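PDB 2PY5: DNA polymerase from Bacillus phage phi29, which replicates the viral genome by protein-primed, highly processive strand-displacement DNA synthesis and proofreads its product with a 3'-5' exonuclease activity. Local coordinates for residues Lys131-Asp136 with Gln171-Ala176; Glu296-Thr301 with Met336-Asp341; Ser329-Glu334 with Thr434-Tyr439. The protein carries 2 engineered substitutions. One frame throughout, in Å; residues are numbered along the deposited sequence.

Interaction 1: residues Lys131-Asp136 with Gln171-Ala176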
ATOM      1  N   LYS F 131     -15.408   3.734   4.302  1.00 30.73           N
ATOM      2  CA  LYS F 131     -16.374   2.680   4.556  1.00 32.09           C
ATOM      3  C   LYS F 131     -15.737   1.444   5.198  1.00 31.47           C
ATOM      4  O   LYS F 131     -16.335   0.832   6.069  1.00 31.96           O
ATOM      5  CB  LYS F 131     -17.074   2.291   3.255  1.00 35.64           C
ATOM      6  CG  LYS F 131     -18.021   3.362   2.746  1.00 38.91           C
ATOM      7  CD  LYS F 131     -19.381   3.283   3.434  1.00 43.23           C
ATOM      8  CE  LYS F 131     -20.464   3.993   2.639  1.00 44.93           C
ATOM      9  NZ  LYS F 131     -21.819   3.513   3.048  1.00 47.04           N
ATOM     10  N   LYS F 132     -14.523   1.089   4.769  1.00 30.51           N
ATOM     11  CA  LYS F 132     -13.817  -0.061   5.334  1.00 31.76           C
ATOM     12  C   LYS F 132     -13.333   0.233   6.752  1.00 28.62           C
ATOM     13  O   LYS F 132     -13.420  -0.626   7.631  1.00 30.04           O
ATOM     14  CB  LYS F 132     -12.651  -0.479   4.445  1.00 34.67           C
ATOM     15  CG  LYS F 132     -11.845  -1.637   4.997  1.00 36.71           C
ATOM     16  CD  LYS F 132     -10.994  -2.316   3.925  1.00 39.20           C
ATOM     17  CE  LYS F 132     -10.018  -3.309   4.539  1.00 40.45           C
ATOM     18  NZ  LYS F 132     -10.711  -4.370   5.318  1.00 41.06           N
ATOM     19  N   ILE F 133     -12.834   1.449   6.970  1.00 29.74           N
ATOM     20  CA  ILE F 133     -12.479   1.887   8.320  1.00 28.89           C
ATOM     21  C   ILE F 133     -13.663   1.762   9.267  1.00 29.29           C
ATOM     22  O   ILE F 133     -13.538   1.230  10.355  1.00 28.11           O
ATOM     23  CB  ILE F 133     -11.960   3.344   8.338  1.00 30.84           C
ATOM     24  CG1 ILE F 133     -10.620   3.429   7.600  1.00 30.38           C
ATOM     25  CG2 ILE F 133     -11.811   3.840   9.793  1.00 30.66           C
ATOM     26  CD1 ILE F 133     -10.182   4.827   7.216  1.00 32.17           C
ATOM     27  N   ALA F 134     -14.831   2.229   8.854  1.00 28.62           N
ATOM     28  CA  ALA F 134     -15.999   2.139   9.732  1.00 29.92           C
ATOM     29  C   ALA F 134     -16.325   0.683  10.067  1.00 29.40           C
ATOM     30  O   ALA F 134     -16.606   0.346  11.215  1.00 30.81           O
ATOM     31  CB  ALA F 134     -17.203   2.839   9.102  1.00 31.91           C
ATOM     32  N   LYS F 135     -16.265  -0.186   9.062  1.00 30.24           N
ATOM     33  CA  LYS F 135     -16.555  -1.604   9.253  1.00 29.45           C
ATOM     34  C   LYS F 135     -15.575  -2.257  10.227  1.00 29.69           C
ATOM     35  O   LYS F 135     -15.974  -2.850  11.228  1.00 29.67           O
ATOM     36  CB  LYS F 135     -16.501  -2.327   7.906  1.00 32.00           C
ATOM     37  N   ASP F 136     -14.287  -2.116   9.924  1.00 29.87           N
ATOM     38  CA  ASP F 136     -13.229  -2.804  10.675  1.00 30.81           C
ATOM     39  C   ASP F 136     -13.021  -2.219  12.072  1.00 29.96           C
ATOM     40  O   ASP F 136     -12.673  -2.950  13.014  1.00 29.09           O
ATOM     41  CB  ASP F 136     -11.907  -2.751   9.900  1.00 33.61           C
ATOM     42  CG  ASP F 136     -11.946  -3.536   8.602  1.00 35.82           C
ATOM     43  OD1 ASP F 136     -12.811  -4.433   8.449  1.00 37.37           O
ATOM     44  OD2 ASP F 136     -11.092  -3.250   7.734  1.00 37.94           O
ATOM     45  N   GLN F 171     -17.187  12.054  10.899  1.00 29.53           N
ATOM     46  CA  GLN F 171     -17.196  11.469  12.237  1.00 30.76           C
ATOM     47  C   GLN F 171     -16.506  10.109  12.248  1.00 31.43           C
ATOM     48  O   GLN F 171     -15.876   9.761  13.236  1.00 29.72           O
ATOM     49  CB  GLN F 171     -18.623  11.361  12.794  1.00 30.82           C
ATOM     50  CG  GLN F 171     -18.650  10.835  14.230  1.00 31.92           C
ATOM     51  CD  GLN F 171     -19.980  11.001  14.939  1.00 33.84           C
ATOM     52  OE1 GLN F 171     -20.271  10.286  15.901  1.00 39.30           O
ATOM     53  NE2 GLN F 171     -20.782  11.944  14.486  1.00 33.92           N
ATOM     54  N   ILE F 172     -16.637   9.337  11.168  1.00 29.57           N
ATOM     55  CA  ILE F 172     -15.919   8.048  11.079  1.00 29.71           C
ATOM     56  C   ILE F 172     -14.409   8.291  11.210  1.00 30.37           C
ATOM     57  O   ILE F 172     -13.730   7.634  12.016  1.00 29.36           O
ATOM     58  CB  ILE F 172     -16.217   7.319   9.758  1.00 31.61           C
ATOM     59  CG1 ILE F 172     -17.631   6.739   9.784  1.00 31.06           C
ATOM     60  CG2 ILE F 172     -15.177   6.188   9.509  1.00 31.07           C
ATOM     61  CD1 ILE F 172     -18.192   6.462   8.407  1.00 31.41           C
ATOM     62  N   ILE F 173     -13.889   9.227  10.419  1.00 30.99           N
ATOM     63  CA  ILE F 173     -12.459   9.531  10.453  1.00 29.87           C
ATOM     64  C   ILE F 173     -12.059  10.173  11.807  1.00 30.66           C
ATOM     65  O   ILE F 173     -11.022   9.831  12.362  1.00 30.69           O
ATOM     66  CB  ILE F 173     -12.024  10.378   9.244  1.00 31.87           C
ATOM     67  CG1 ILE F 173     -12.182   9.574   7.937  1.00 32.91           C
ATOM     68  CG2 ILE F 173     -10.582  10.845   9.415  1.00 31.40           C
ATOM     69  CD1 ILE F 173     -11.404   8.225   7.884  1.00 33.56           C
ATOM     70  N   ALA F 174     -12.900  11.047  12.357  1.00 29.88           N
ATOM     71  CA  ALA F 174     -12.633  11.576  13.706  1.00 28.59           C
ATOM     72  C   ALA F 174     -12.526  10.472  14.747  1.00 28.80           C
ATOM     73  O   ALA F 174     -11.624  10.486  15.581  1.00 30.47           O
ATOM     74  CB  ALA F 174     -13.714  12.578  14.127  1.00 28.33           C
ATOM     75  N   GLU F 175     -13.465   9.528  14.729  1.00 29.34           N
ATOM     76  CA  GLU F 175     -13.477   8.441  15.709  1.00 29.17           C
ATOM     77  C   GLU F 175     -12.246   7.543  15.557  1.00 28.62           C
ATOM     78  O   GLU F 175     -11.630   7.144  16.546  1.00 28.09           O
ATOM     79  CB  GLU F 175     -14.760   7.620  15.593  1.00 29.88           C
ATOM     80  CG  GLU F 175     -16.021   8.398  16.059  1.00 30.85           C
ATOM     81  CD  GLU F 175     -17.330   7.648  15.840  1.00 35.53           C
ATOM     82  OE1 GLU F 175     -17.350   6.668  15.064  1.00 42.96           O
ATOM     83  OE2 GLU F 175     -18.346   8.038  16.457  1.00 37.43           O
ATOM     84  N   ALA F 176     -11.916   7.211  14.314  1.00 27.92           N
ATOM     85  CA  ALA F 176     -10.792   6.315  14.042  1.00 28.33           C
ATOM     86  C   ALA F 176      -9.466   6.983  14.403  1.00 28.46           C
ATOM     87  O   ALA F 176      -8.616   6.358  15.032  1.00 27.72           O
ATOM     88  CB  ALA F 176     -10.787   5.855  12.579  1.00 29.75           C
TER
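Ile133 meets the helix of Gln171-Ala176 with both of its branches, and each branch has its own target. With chi1 at -67°, CG1 sits beside the backbone N and CG2 falls anti to it, which brings the CG2 methyl to 3.6 Å from CB of Ala176; the same CG2 is 4.1 Å from CG2 of Ile172. The longer branch goes another way: Ile133 CD1 ends 3.7 Å from Ile173 CD1, the two side chains crossing at about a right angle.

The next residue, Ala134, offers just its CB, and Ile172 spreads over it. CD1 of Ile172 stands 3.8 Å from Ala134 CB and CG2 of Ile172 stands 3.9 Å from the same atom, so both branches of Ile172 rest on the one methyl. Ile172 and Ile133 share a similar chain shape, and both keep an extended chi2, whereas Ile173 is folded at chi2 (-57°), a bend that carries its CD1 across to Ile133 although its CB is not aimed at that helix.

No hydrogen bond crosses this interface, and all five touching residues are buried; packing of methyl groups joins the helices. The backbones approach most closely at Ala134 and Ile172, with CA atoms 6.1 Å apart, and the short axes pass 9.6 Å from each other at 52°. Ile133 and Ile173 also touch His61, a residue that interacts with the terminal protein. This is apolar helix-helix packing within the exonuclease domain, with Ile173 resting on Ser10 of strand 8-15 in its mixed sheet.

Interaction 2: residues Glu296-Thr301 with Met336-Asp341. With EDO (1,2-ethanediol), chain J; EDO (1,2-ethanediol), chain X.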
ATOM      1  N   GLU F 296      13.349 -26.612 -17.849  1.00 30.38           N
ATOM      2  CA  GLU F 296      12.047 -27.262 -17.970  1.00 33.07           C
ATOM      3  C   GLU F 296      11.643 -27.762 -16.573  1.00 31.20           C
ATOM      4  O   GLU F 296      12.483 -28.218 -15.784  1.00 35.02           O
ATOM      5  CB  GLU F 296      12.062 -28.397 -19.010  1.00 35.72           C
ATOM      6  CG  GLU F 296      12.385 -27.957 -20.485  1.00 39.37           C
ATOM      7  CD  GLU F 296      11.292 -27.090 -21.151  1.00 39.28           C
ATOM      8  OE1 GLU F 296      10.140 -27.557 -21.263  1.00 40.73           O
ATOM      9  OE2 GLU F 296      11.599 -25.939 -21.578  1.00 39.76           O
ATOM     10  N   GLY F 297      10.376 -27.582 -16.232  1.00 33.12           N
ATOM     11  CA  GLY F 297       9.868 -28.016 -14.940  1.00 31.03           C
ATOM     12  C   GLY F 297       9.977 -27.008 -13.810  1.00 32.60           C
ATOM     13  O   GLY F 297       9.630 -27.316 -12.673  1.00 32.30           O
ATOM     14  N   TYR F 298      10.463 -25.806 -14.123  1.00 29.09           N
ATOM     15  CA  TYR F 298      10.689 -24.781 -13.115  1.00 30.46           C
ATOM     16  C   TYR F 298       9.869 -23.508 -13.393  1.00 29.23           C
ATOM     17  O   TYR F 298       9.623 -23.122 -14.555  1.00 29.61           O
ATOM     18  CB  TYR F 298      12.172 -24.438 -13.049  1.00 30.92           C
ATOM     19  CG  TYR F 298      13.000 -25.337 -12.140  1.00 32.33           C
ATOM     20  CD1 TYR F 298      13.741 -26.403 -12.651  1.00 35.57           C
ATOM     21  CD2 TYR F 298      13.052 -25.104 -10.781  1.00 33.03           C
ATOM     22  CE1 TYR F 298      14.520 -27.214 -11.786  1.00 35.77           C
ATOM     23  CE2 TYR F 298      13.820 -25.904  -9.921  1.00 36.00           C
ATOM     24  CZ  TYR F 298      14.557 -26.939 -10.432  1.00 36.97           C
ATOM     25  OH  TYR F 298      15.318 -27.718  -9.565  1.00 38.67           O
ATOM     26  N   ILE F 299       9.430 -22.904 -12.304  1.00 29.11           N
ATOM     27  CA  ILE F 299       8.734 -21.619 -12.319  1.00 28.35           C
ATOM     28  C   ILE F 299       9.745 -20.508 -12.572  1.00 27.95           C
ATOM     29  O   ILE F 299      10.817 -20.480 -11.960  1.00 26.56           O
ATOM     30  CB  ILE F 299       8.047 -21.372 -10.947  1.00 28.58           C
ATOM     31  CG1 ILE F 299       6.967 -22.413 -10.683  1.00 30.62           C
ATOM     32  CG2 ILE F 299       7.469 -19.943 -10.847  1.00 32.81           C
ATOM     33  CD1 ILE F 299       6.404 -22.335  -9.239  1.00 31.74           C
ATOM     34  N   PRO F 300       9.411 -19.546 -13.452  1.00 26.17           N
ATOM     35  CA  PRO F 300      10.307 -18.423 -13.639  1.00 27.10           C
ATOM     36  C   PRO F 300      10.313 -17.455 -12.466  1.00 29.06           C
ATOM     37  O   PRO F 300       9.278 -17.240 -11.824  1.00 33.87           O
ATOM     38  CB  PRO F 300       9.739 -17.736 -14.889  1.00 27.50           C
ATOM     39  CG  PRO F 300       8.285 -17.985 -14.775  1.00 27.86           C
ATOM     40  CD  PRO F 300       8.190 -19.407 -14.274  1.00 27.36           C
ATOM     41  N   THR F 301      11.482 -16.895 -12.192  1.00 29.16           N
ATOM     42  CA  THR F 301      11.697 -16.019 -11.059  1.00 31.02           C
ATOM     43  C   THR F 301      12.350 -14.674 -11.419  1.00 32.01           C
ATOM     44  O   THR F 301      12.465 -13.816 -10.561  1.00 34.91           O
ATOM     45  CB  THR F 301      12.542 -16.734  -9.976  1.00 32.13           C
ATOM     46  OG1 THR F 301      13.901 -16.887 -10.422  1.00 31.54           O
ATOM     47  CG2 THR F 301      11.957 -18.125  -9.646  1.00 33.39           C
ATOM     48  N   MET F 336      17.593 -18.159  -8.732  1.00 29.78           N
ATOM     49  CA  MET F 336      17.816 -17.994 -10.175  1.00 30.20           C
ATOM     50  C   MET F 336      18.703 -19.118 -10.693  1.00 30.23           C
ATOM     51  O   MET F 336      18.435 -19.709 -11.748  1.00 31.00           O
ATOM     52  CB  MET F 336      18.464 -16.646 -10.451  1.00 31.84           C
ATOM     53  CG  MET F 336      18.553 -16.324 -11.934  1.00 32.03           C
ATOM     54  SD  MET F 336      19.397 -14.777 -12.292  1.00 36.56           S
ATOM     55  CE  MET F 336      21.071 -15.099 -11.785  1.00 41.46           C
ATOM     56  N   LYS F 337      19.788 -19.391  -9.964  1.00 30.88           N
ATOM     57  CA  LYS F 337      20.729 -20.421 -10.400  1.00 32.68           C
ATOM     58  C   LYS F 337      20.077 -21.795 -10.435  1.00 31.75           C
ATOM     59  O   LYS F 337      20.426 -22.623 -11.278  1.00 33.73           O
ATOM     60  CB  LYS F 337      21.996 -20.420  -9.514  1.00 33.70           C
ATOM     61  CG  LYS F 337      22.807 -19.161  -9.641  1.00 36.58           C
ATOM     62  CD  LYS F 337      23.960 -19.077  -8.640  1.00 41.79           C
ATOM     63  CE  LYS F 337      25.212 -19.698  -9.157  1.00 46.61           C
ATOM     64  NZ  LYS F 337      26.390 -19.284  -8.327  1.00 48.76           N
ATOM     65  N   GLU F 338      19.119 -22.055  -9.538  1.00 31.36           N
ATOM     66  CA  GLU F 338      18.398 -23.328  -9.550  1.00 30.92           C
ATOM     67  C   GLU F 338      17.355 -23.408 -10.679  1.00 29.80           C
ATOM     68  O   GLU F 338      17.189 -24.440 -11.299  1.00 32.83           O
ATOM     69  CB  GLU F 338      17.701 -23.610  -8.227  1.00 33.59           C
ATOM     70  CG  GLU F 338      16.943 -24.933  -8.272  1.00 36.34           C
ATOM     71  CD  GLU F 338      16.322 -25.373  -6.973  1.00 39.66           C
ATOM     72  OE1 GLU F 338      16.543 -24.722  -5.939  1.00 43.75           O
ATOM     73  OE2 GLU F 338      15.604 -26.399  -7.006  1.00 42.14           O
ATOM     74  N   HIS F 339      16.651 -22.305 -10.915  1.00 27.66           N
ATOM     75  CA  HIS F 339      15.539 -22.333 -11.845  1.00 27.90           C
ATOM     76  C   HIS F 339      15.937 -22.127 -13.304  1.00 27.01           C
ATOM     77  O   HIS F 339      15.152 -22.450 -14.197  1.00 26.99           O
ATOM     78  CB  HIS F 339      14.491 -21.279 -11.440  1.00 27.21           C
ATOM     79  CG  HIS F 339      13.682 -21.667 -10.245  1.00 26.79           C
ATOM     80  ND1 HIS F 339      12.304 -21.686 -10.249  1.00 25.82           N
ATOM     81  CD2 HIS F 339      14.065 -22.070  -9.007  1.00 27.74           C
ATOM     82  CE1 HIS F 339      11.873 -22.092  -9.060  1.00 27.94           C
ATOM     83  NE2 HIS F 339      12.923 -22.300  -8.283  1.00 28.94           N
ATOM     84  N   TYR F 340      17.142 -21.613 -13.540  1.00 27.25           N
ATOM     85  CA  TYR F 340      17.583 -21.237 -14.900  1.00 27.03           C
ATOM     86  C   TYR F 340      18.930 -21.821 -15.252  1.00 28.79           C
ATOM     87  O   TYR F 340      19.782 -22.000 -14.379  1.00 31.34           O
ATOM     88  CB  TYR F 340      17.739 -19.720 -15.018  1.00 28.21           C
ATOM     89  CG  TYR F 340      16.465 -18.930 -14.967  1.00 27.99           C
ATOM     90  CD1 TYR F 340      15.926 -18.523 -13.745  1.00 27.91           C
ATOM     91  CD2 TYR F 340      15.826 -18.545 -16.115  1.00 28.09           C
ATOM     92  CE1 TYR F 340      14.754 -17.774 -13.689  1.00 27.20           C
ATOM     93  CE2 TYR F 340      14.650 -17.804 -16.074  1.00 28.34           C
ATOM     94  CZ  TYR F 340      14.145 -17.406 -14.863  1.00 28.20           C
ATOM     95  OH  TYR F 340      12.977 -16.675 -14.814  1.00 29.58           O
ATOM     96  N   ASP F 341      19.124 -22.068 -16.543  1.00 28.86           N
ATOM     97  CA  ASP F 341      20.460 -22.189 -17.095  1.00 29.66           C
ATOM     98  C   ASP F 341      20.986 -20.783 -17.366  1.00 30.73           C
ATOM     99  O   ASP F 341      20.314 -19.969 -17.994  1.00 31.30           O
ATOM    100  CB  ASP F 341      20.431 -22.985 -18.392  1.00 31.20           C
ATOM    101  CG  ASP F 341      20.017 -24.435 -18.187  1.00 34.20           C
ATOM    102  OD1 ASP F 341      20.514 -25.080 -17.233  1.00 36.40           O
ATOM    103  OD2 ASP F 341      19.206 -24.923 -18.992  1.00 39.23           O
TER
HETATM  104  C1  EDO J8008       8.855 -24.033 -18.327  1.00 56.07           C
HETATM  105  O1  EDO J8008       9.375 -24.697 -17.164  1.00 55.97           O
HETATM  106  C2  EDO J8008       9.693 -24.379 -19.553  1.00 56.13           C
HETATM  107  O2  EDO J8008      10.887 -23.583 -19.623  1.00 55.73           O
HETATM  108  C1  EDO X9013      12.666 -25.883  -4.801  1.00 46.71           C
HETATM  109  O1  EDO X9013      13.234 -26.845  -5.699  1.00 49.63           O
HETATM  110  C2  EDO X9013      12.088 -26.578  -3.572  1.00 47.73           C
HETATM  111  O2  EDO X9013      10.659 -26.409  -3.470  1.00 43.46           O
HETATM  112  O   HOH W   1      18.266 -26.888 -10.782  1.00 41.68           O
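His339 is clasped between Tyr298 and Thr301 where the loop Glu296-Thr301 covers the junction from helix 330-339 into strand 340-356, in the TPR1 insertion of this B-family polymerase. Over one imidazole face, Tyr298 presents its CD2 edge in an edge-to-face pair, with planes at 58° and centroids 4.7 Å apart. Thr301 CG2 covers the opposite face as a CH-pi contact. In the ring plane, ND1 donates to Ile299 O over 2.6 Å, meeting the oxygen in its carbonyl plane; face contacts and bond restrict the ring's rotation.

Around this sandwich, Tyr298 lies with its own face over Glu338 O and His339 CA. Its hydroxyl donates to the anti lone pair of Glu338 OE2 (2.9 Å), which an extended side chain, CG anti to the backbone N (chi1 179°), carries there. The same OE2 accepts from an ethanediol, probably from the crystallisation liquor.

Further out, Gln446 on helix 427-447 bonds Gly297 O and Ile299 N, fixing the loop backbone. Tyr340, the first residue to leave helical geometry, brings its hydroxyl to the loop backbone although its CB points away; Leu316 O and Ile302 N also bond it, and Thr301 N reaches that OH at 3.0 Å (N-H...O angle 141°).

Interaction 3: residues Ser329-Glu334 with Thr434-Tyr439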
ATOM      1  N   SER F 329      20.037 -10.195  -4.162  1.00 32.06           N
ATOM      2  CA  SER F 329      20.335 -10.805  -2.866  1.00 31.36           C
ATOM      3  C   SER F 329      20.779 -12.251  -3.083  1.00 33.80           C
ATOM      4  O   SER F 329      20.423 -12.894  -4.078  1.00 32.98           O
ATOM      5  CB  SER F 329      19.093 -10.771  -1.973  1.00 32.44           C
ATOM      6  OG  SER F 329      18.110 -11.731  -2.388  1.00 33.75           O
ATOM      7  N   ASN F 330      21.513 -12.828  -2.136  1.00 32.68           N
ATOM      8  CA  ASN F 330      21.916 -14.221  -2.291  1.00 31.78           C
ATOM      9  C   ASN F 330      20.710 -15.181  -2.367  1.00 32.93           C
ATOM     10  O   ASN F 330      20.785 -16.230  -3.006  1.00 33.67           O
ATOM     11  CB  ASN F 330      22.908 -14.679  -1.193  1.00 32.49           C
ATOM     12  CG  ASN F 330      22.371 -14.502   0.219  1.00 32.67           C
ATOM     13  OD1 ASN F 330      22.418 -13.401   0.767  1.00 32.66           O
ATOM     14  ND2 ASN F 330      21.892 -15.599   0.823  1.00 34.34           N
ATOM     15  N   VAL F 331      19.615 -14.801  -1.711  1.00 32.31           N
ATOM     16  CA  VAL F 331      18.397 -15.587  -1.724  1.00 30.56           C
ATOM     17  C   VAL F 331      17.860 -15.628  -3.177  1.00 31.08           C
ATOM     18  O   VAL F 331      17.543 -16.693  -3.707  1.00 31.82           O
ATOM     19  CB  VAL F 331      17.347 -14.974  -0.800  1.00 30.82           C
ATOM     20  CG1 VAL F 331      16.041 -15.729  -0.925  1.00 31.03           C
ATOM     21  CG2 VAL F 331      17.831 -15.014   0.678  1.00 31.41           C
ATOM     22  N   ASP F 332      17.743 -14.464  -3.788  1.00 30.82           N
ATOM     23  CA  ASP F 332      17.259 -14.388  -5.181  1.00 30.94           C
ATOM     24  C   ASP F 332      18.224 -15.029  -6.171  1.00 31.44           C
ATOM     25  O   ASP F 332      17.796 -15.684  -7.144  1.00 31.36           O
ATOM     26  CB  ASP F 332      17.000 -12.933  -5.583  1.00 31.38           C
ATOM     27  CG  ASP F 332      15.864 -12.304  -4.812  1.00 33.40           C
ATOM     28  OD1 ASP F 332      14.728 -12.774  -4.942  1.00 35.48           O
ATOM     29  OD2 ASP F 332      16.095 -11.300  -4.100  1.00 37.07           O
ATOM     30  N   LEU F 333      19.517 -14.865  -5.922  1.00 32.05           N
ATOM     31  CA  LEU F 333      20.553 -15.413  -6.800  1.00 32.72           C
ATOM     32  C   LEU F 333      20.522 -16.948  -6.765  1.00 31.37           C
ATOM     33  O   LEU F 333      20.606 -17.618  -7.809  1.00 31.32           O
ATOM     34  CB  LEU F 333      21.928 -14.894  -6.363  1.00 33.39           C
ATOM     35  CG  LEU F 333      23.100 -15.483  -7.141  1.00 36.38           C
ATOM     36  CD1 LEU F 333      23.030 -15.111  -8.624  1.00 37.74           C
ATOM     37  CD2 LEU F 333      24.420 -15.035  -6.532  1.00 39.58           C
ATOM     38  N   GLU F 334      20.378 -17.544  -5.576  1.00 32.10           N
ATOM     39  CA  GLU F 334      20.314 -18.993  -5.524  1.00 32.28           C
ATOM     40  C   GLU F 334      19.037 -19.544  -6.188  1.00 29.12           C
ATOM     41  O   GLU F 334      19.071 -20.586  -6.840  1.00 31.31           O
ATOM     42  CB  GLU F 334      20.487 -19.494  -4.109  1.00 36.96           C
ATOM     43  CG  GLU F 334      21.912 -19.219  -3.565  1.00 38.81           C
ATOM     44  CD  GLU F 334      23.082 -19.830  -4.398  1.00 43.55           C
ATOM     45  OE1 GLU F 334      22.935 -20.873  -5.090  1.00 43.37           O
ATOM     46  OE2 GLU F 334      24.184 -19.246  -4.340  1.00 48.28           O
ATOM     47  N   THR F 434      11.847  -8.854   1.708  1.00 30.42           N
ATOM     48  CA  THR F 434      11.025  -9.216   0.541  1.00 30.98           C
ATOM     49  C   THR F 434      11.614 -10.440  -0.196  1.00 30.63           C
ATOM     50  O   THR F 434      10.856 -11.284  -0.700  1.00 29.81           O
ATOM     51  CB  THR F 434      10.803  -8.058  -0.402  1.00 31.28           C
ATOM     52  OG1 THR F 434      12.053  -7.648  -0.979  1.00 32.84           O
ATOM     53  CG2 THR F 434      10.133  -6.884   0.306  1.00 31.18           C
ATOM     54  N   ALA F 435      12.946 -10.585  -0.196  1.00 28.88           N
ATOM     55  CA  ALA F 435      13.593 -11.739  -0.830  1.00 28.65           C
ATOM     56  C   ALA F 435      13.201 -13.042  -0.149  1.00 27.41           C
ATOM     57  O   ALA F 435      12.823 -14.005  -0.798  1.00 30.05           O
ATOM     58  CB  ALA F 435      15.126 -11.577  -0.868  1.00 29.27           C
ATOM     59  N   TRP F 436      13.254 -13.061   1.178  1.00 29.35           N
ATOM     60  CA  TRP F 436      12.827 -14.228   1.897  1.00 29.35           C
ATOM     61  C   TRP F 436      11.331 -14.516   1.691  1.00 28.18           C
ATOM     62  O   TRP F 436      10.935 -15.687   1.665  1.00 30.98           O
ATOM     63  CB  TRP F 436      13.139 -14.061   3.393  1.00 29.10           C
ATOM     64  CG  TRP F 436      14.568 -14.363   3.771  1.00 29.14           C
ATOM     65  CD1 TRP F 436      15.466 -13.517   4.377  1.00 29.16           C
ATOM     66  CD2 TRP F 436      15.231 -15.625   3.651  1.00 30.16           C
ATOM     67  NE1 TRP F 436      16.656 -14.172   4.601  1.00 30.01           N
ATOM     68  CE2 TRP F 436      16.535 -15.470   4.183  1.00 30.72           C
ATOM     69  CE3 TRP F 436      14.853 -16.871   3.152  1.00 29.26           C
ATOM     70  CZ2 TRP F 436      17.451 -16.498   4.194  1.00 31.51           C
ATOM     71  CZ3 TRP F 436      15.768 -17.894   3.181  1.00 31.23           C
ATOM     72  CH2 TRP F 436      17.055 -17.700   3.697  1.00 31.71           C
ATOM     73  N   ALA F 437      10.508 -13.466   1.598  1.00 29.00           N
ATOM     74  CA  ALA F 437       9.081 -13.634   1.359  1.00 30.32           C
ATOM     75  C   ALA F 437       8.872 -14.310  -0.016  1.00 29.92           C
ATOM     76  O   ALA F 437       8.118 -15.292  -0.137  1.00 31.50           O
ATOM     77  CB  ALA F 437       8.402 -12.328   1.401  1.00 32.51           C
ATOM     78  N   ARG F 438       9.575 -13.825  -1.027  1.00 31.10           N
ATOM     79  CA  ARG F 438       9.491 -14.448  -2.350  1.00 32.60           C
ATOM     80  C   ARG F 438       9.940 -15.900  -2.299  1.00 30.72           C
ATOM     81  O   ARG F 438       9.305 -16.786  -2.877  1.00 31.43           O
ATOM     82  CB  ARG F 438      10.327 -13.692  -3.393  1.00 31.46           C
ATOM     83  CG  ARG F 438       9.775 -12.382  -3.773  1.00 32.40           C
ATOM     84  CD  ARG F 438      10.515 -11.784  -4.981  1.00 32.46           C
ATOM     85  NE  ARG F 438      11.884 -11.416  -4.659  1.00 32.01           N
ATOM     86  CZ  ARG F 438      12.247 -10.332  -3.980  1.00 29.66           C
ATOM     87  NH1 ARG F 438      11.346  -9.460  -3.547  1.00 31.07           N
ATOM     88  NH2 ARG F 438      13.521 -10.085  -3.755  1.00 31.35           N
ATOM     89  N   TYR F 439      11.050 -16.145  -1.600  1.00 30.72           N
ATOM     90  CA  TYR F 439      11.588 -17.486  -1.446  1.00 30.75           C
ATOM     91  C   TYR F 439      10.532 -18.419  -0.850  1.00 29.73           C
ATOM     92  O   TYR F 439      10.349 -19.551  -1.299  1.00 29.14           O
ATOM     93  CB  TYR F 439      12.834 -17.438  -0.547  1.00 32.34           C
ATOM     94  CG  TYR F 439      13.429 -18.774  -0.230  1.00 31.94           C
ATOM     95  CD1 TYR F 439      14.370 -19.342  -1.059  1.00 33.76           C
ATOM     96  CD2 TYR F 439      13.033 -19.485   0.905  1.00 33.77           C
ATOM     97  CE1 TYR F 439      14.905 -20.573  -0.784  1.00 34.01           C
ATOM     98  CE2 TYR F 439      13.568 -20.720   1.191  1.00 33.58           C
ATOM     99  CZ  TYR F 439      14.505 -21.261   0.341  1.00 33.25           C
ATOM    100  OH  TYR F 439      15.068 -22.506   0.600  1.00 37.03           O
TER
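Ala435 is the first residue of Thr434-Tyr439 to touch the start of helix 330-339, pressing its CB against Ser329 OG and Asp332 OD2, each 3.4 Å away. The backbones are nearest here too, with Val331 CA 6.2 Å from Ala435 CA. A methyl thus abuts two oxygens that are already engaged with each other, since Ser329 OG donates to Asp332 OD2 from above the carboxylate plane.

Trp436 follows, its CB directed away from the other helix but its indole brought round so that one face receives Val331 CG2. That methyl sits over the six-membered ring, 3.8 Å from the centroid and nearly on the ring normal, a CH-pi contact. Outside the pair, Trp436 NE1 is bonded to Leu262 O, which helps to hold the turn of the indole.

Ser329 is the N-cap of helix 330-339, accepting from Asp332 N at 3.1 Å in a nearly straight bond (169°), so this TPR1 helix packs through its capped first turn on the long palm helix 427-447 of the B-family polymerase, the short axes at 32°.

Arg438, probably involved in binding template-primer DNA, comes next and forms a salt bridge with Asp332. Bent at chi3 (-68°), it grips side-on: NE reaches OD1 at 3.2 Å and NH2 reaches OD2 at 2.9 Å, both on the syn side, with guanidinium and carboxylate nearly coplanar. NH1 is taken by Gly228 O, so partners on two sides orient the guanidinium, and the nearby positive charge would probably favour the ionised form of Asp332.

At Tyr439, the CB meets the other methyl of Val331, CG1, at 3.7 Å.

From the N terminus, interaction 1 comes first, closing a loop of 34 residues from helix 130-136 to helix 160-182 within the exonuclease region; it is complete before the others begin. Interaction 2 then opens at 296-301, and interaction 3 opens at 329-334 before 336-341 closes interaction 2, so these two cross; 434-439 closes interaction 3 after 99 intervening residues. Both use helix 330-339, interaction 3 at its start and interaction 2 at its end, with centres about 14 Å apart. Together they tie the loop after strand 283-294 and helix 427-447 to that helix. Interaction 1, its centre about 46 Å from that of interaction 2, lies across the chain's centre from both.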